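Local coordinates for esterase D (Lactobacillus rhamnosus, PDB 3DKR), which probably hydrolyses carboxylic esters as a serine hydrolase of the alpha/beta-hydrolase fold, at residues 122-127 against 224-229. Numbering follows the deposited sequence.
Sequences VFSSPI and AKHVIT. With ACT (acetate ion), chain B.
Ser124 meets the imidazole of His226 obliquely, its OG 3.0 Å from CE1 of that ring, and its CB follows at 3.4 Å from the same carbon. OG stands anti to the backbone N of Ser124 (chi1 -161°), which carries the hydroxyl to the histidine. A water ties the two loops together: it donates to Phe123 O and to His226 O and accepts from Ser124 OG, each bond 2.9 Å long, so one molecule links both backbones and the serine hydroxyl.

Van der Waals contacts lie beside this polar patch. Ile228 lays its CD1 against the carbonyl of Phe123, 3.3 Å from O, while its CG1 makes an apolar contact with Phe123 CB. Thr229 crosses the Phe123 side chain at about a right angle, with its methyl CG2 3.5 Å from CD2 of the ring. The threonine hydroxyl is engaged elsewhere, with Asp37 O, and Leu237 of helix 234-246 touches all three side chains.

At the NE2 edge of the imidazole, His226 NE2 donates in the ring plane to acetate OXT, 2.7 Å away, with an N-H...O angle of 163°. ND1 is hydrogen-bonded to Asp195 OD2, and Asp195 with Ser101 completes the predicted catalytic triad. The contact thus joins the loops after strands 119-122 and 216-221 at the predicted active site. In this crystal, hydrogen bonds at both ring nitrogens hold the rotation of His226, and the backbone N atoms of Tyr31 and Leu102 hold the acetate, probably from the crystallisation liquor, as an oxyanion hole probably would.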
loop_
_atom_site.group_PDB
_atom_site.type_symbol
_atom_site.label_atom_id
_atom_site.label_comp_id
_atom_site.label_asym_id
_atom_site.label_seq_id
_atom_site.Cartn_x
_atom_site.Cartn_y
_atom_site.Cartn_z
ATOM N N VAL A 122 6.135 3.465 -2.906
ATOM C CA VAL A 122 5.165 3.637 -1.850
ATOM C C VAL A 122 4.476 4.990 -1.931
ATOM O O VAL A 122 5.048 5.975 -2.405
ATOM C CB VAL A 122 5.803 3.464 -0.461
ATOM C CG1 VAL A 122 6.609 2.142 -0.392
ATOM C CG2 VAL A 122 6.695 4.658 -0.124
ATOM N N PHE A 123 3.243 5.008 -1.452
ATOM C CA PHE A 123 2.476 6.226 -1.317
ATOM C C PHE A 123 2.354 6.656 0.146
ATOM O O PHE A 123 1.660 7.648 0.434
ATOM C CB PHE A 123 1.067 6.048 -1.884
ATOM C CG PHE A 123 1.016 5.585 -3.320
ATOM C CD1 PHE A 123 2.013 5.929 -4.232
ATOM C CD2 PHE A 123 -0.069 4.852 -3.765
ATOM C CE1 PHE A 123 1.923 5.515 -5.556
ATOM C CE2 PHE A 123 -0.164 4.459 -5.078
ATOM C CZ PHE A 123 0.828 4.784 -5.970
ATOM N N SER A 124 2.983 5.904 1.047
ATOM C CA SER A 124 3.197 6.333 2.440
ATOM C C SER A 124 4.279 5.470 3.077
ATOM O O SER A 124 4.645 4.409 2.545
ATOM C CB SER A 124 1.906 6.257 3.262
ATOM O OG SER A 124 2.014 7.067 4.431
ATOM N N SER A 125 4.827 5.959 4.185
ATOM C CA SER A 125 5.906 5.248 4.885
ATOM C C SER A 125 5.460 3.905 5.430
ATOM O O SER A 125 4.281 3.691 5.689
ATOM C CB SER A 125 6.412 6.114 6.022
ATOM O OG SER A 125 7.067 7.253 5.503
ATOM N N PRO A 126 6.410 2.976 5.605
ATOM C CA PRO A 126 6.031 1.677 6.137
ATOM C C PRO A 126 5.576 1.743 7.586
ATOM O O PRO A 126 5.804 2.741 8.273
ATOM C CB PRO A 126 7.327 0.859 6.008
ATOM C CG PRO A 126 8.419 1.863 6.013
ATOM C CD PRO A 126 7.860 3.075 5.345
ATOM N N ILE A 127 4.961 0.645 8.022
ATOM C CA ILE A 127 4.543 0.440 9.395
ATOM C C ILE A 127 5.713 -0.199 10.112
ATOM O O ILE A 127 5.986 -1.385 9.908
ATOM C CB ILE A 127 3.302 -0.475 9.436
ATOM C CG1 ILE A 127 2.139 0.180 8.679
ATOM C CG2 ILE A 127 2.898 -0.791 10.877
ATOM C CD1 ILE A 127 0.958 -0.719 8.450
ATOM N N ALA A 224 -1.446 17.370 3.186
ATOM C CA ALA A 224 -2.372 16.260 3.054
ATOM C C ALA A 224 -2.295 15.313 4.243
ATOM O O ALA A 224 -1.213 15.101 4.805
ATOM C CB ALA A 224 -2.071 15.515 1.772
ATOM N N LYS A 225 -3.440 14.740 4.617
ATOM C CA LYS A 225 -3.498 13.651 5.585
ATOM C C LYS A 225 -3.052 12.354 4.895
ATOM O O LYS A 225 -2.668 12.344 3.719
ATOM C CB LYS A 225 -4.915 13.514 6.171
ATOM C CG LYS A 225 -5.426 14.809 6.829
ATOM C CD LYS A 225 -6.559 14.551 7.820
ATOM N N HIS A 226 -3.107 11.262 5.641
ATOM C CA HIS A 226 -2.411 10.032 5.253
ATOM C C HIS A 226 -2.758 9.489 3.874
ATOM O O HIS A 226 -1.854 9.161 3.094
ATOM C CB HIS A 226 -2.662 8.968 6.308
ATOM C CG HIS A 226 -2.099 7.624 5.974
ATOM N ND1 HIS A 226 -0.746 7.363 5.987
ATOM C CD2 HIS A 226 -2.708 6.464 5.642
ATOM C CE1 HIS A 226 -0.547 6.096 5.657
ATOM N NE2 HIS A 226 -1.722 5.528 5.450
ATOM N N VAL A 227 -4.049 9.365 3.575
ATOM C CA VAL A 227 -4.466 8.575 2.407
ATOM C C VAL A 227 -4.469 9.468 1.177
ATOM O O VAL A 227 -5.519 9.901 0.689
ATOM C CB VAL A 227 -5.810 7.850 2.614
ATOM C CG1 VAL A 227 -6.112 6.918 1.427
ATOM C CG2 VAL A 227 -5.792 7.034 3.926
ATOM N N ILE A 228 -3.265 9.725 0.670
ATOM C CA ILE A 228 -3.072 10.652 -0.430
ATOM C C ILE A 228 -3.628 10.164 -1.781
ATOM O O ILE A 228 -3.722 10.948 -2.719
ATOM C CB ILE A 228 -1.593 11.103 -0.573
ATOM C CG1 ILE A 228 -0.646 9.917 -0.785
ATOM C CG2 ILE A 228 -1.172 11.917 0.644
ATOM C CD1 ILE A 228 0.767 10.364 -1.167
ATOM N N THR A 229 -4.024 8.898 -1.866
ATOM C CA THR A 229 -4.684 8.383 -3.062
ATOM C C THR A 229 -6.152 8.802 -3.142
ATOM O O THR A 229 -6.787 8.654 -4.197
ATOM C CB THR A 229 -4.635 6.853 -3.103
ATOM O OG1 THR A 229 -5.105 6.344 -1.853
ATOM C CG2 THR A 229 -3.201 6.362 -3.359
HETATM C C ACT B . -1.938 2.130 5.587
HETATM O O ACT B . -1.638 0.911 5.411
HETATM O OXT ACT B . -1.632 2.973 4.696
HETATM C CH3 ACT B . -2.657 2.588 6.826
HETATM O O HOH W 1 1.032 9.222 2.738
#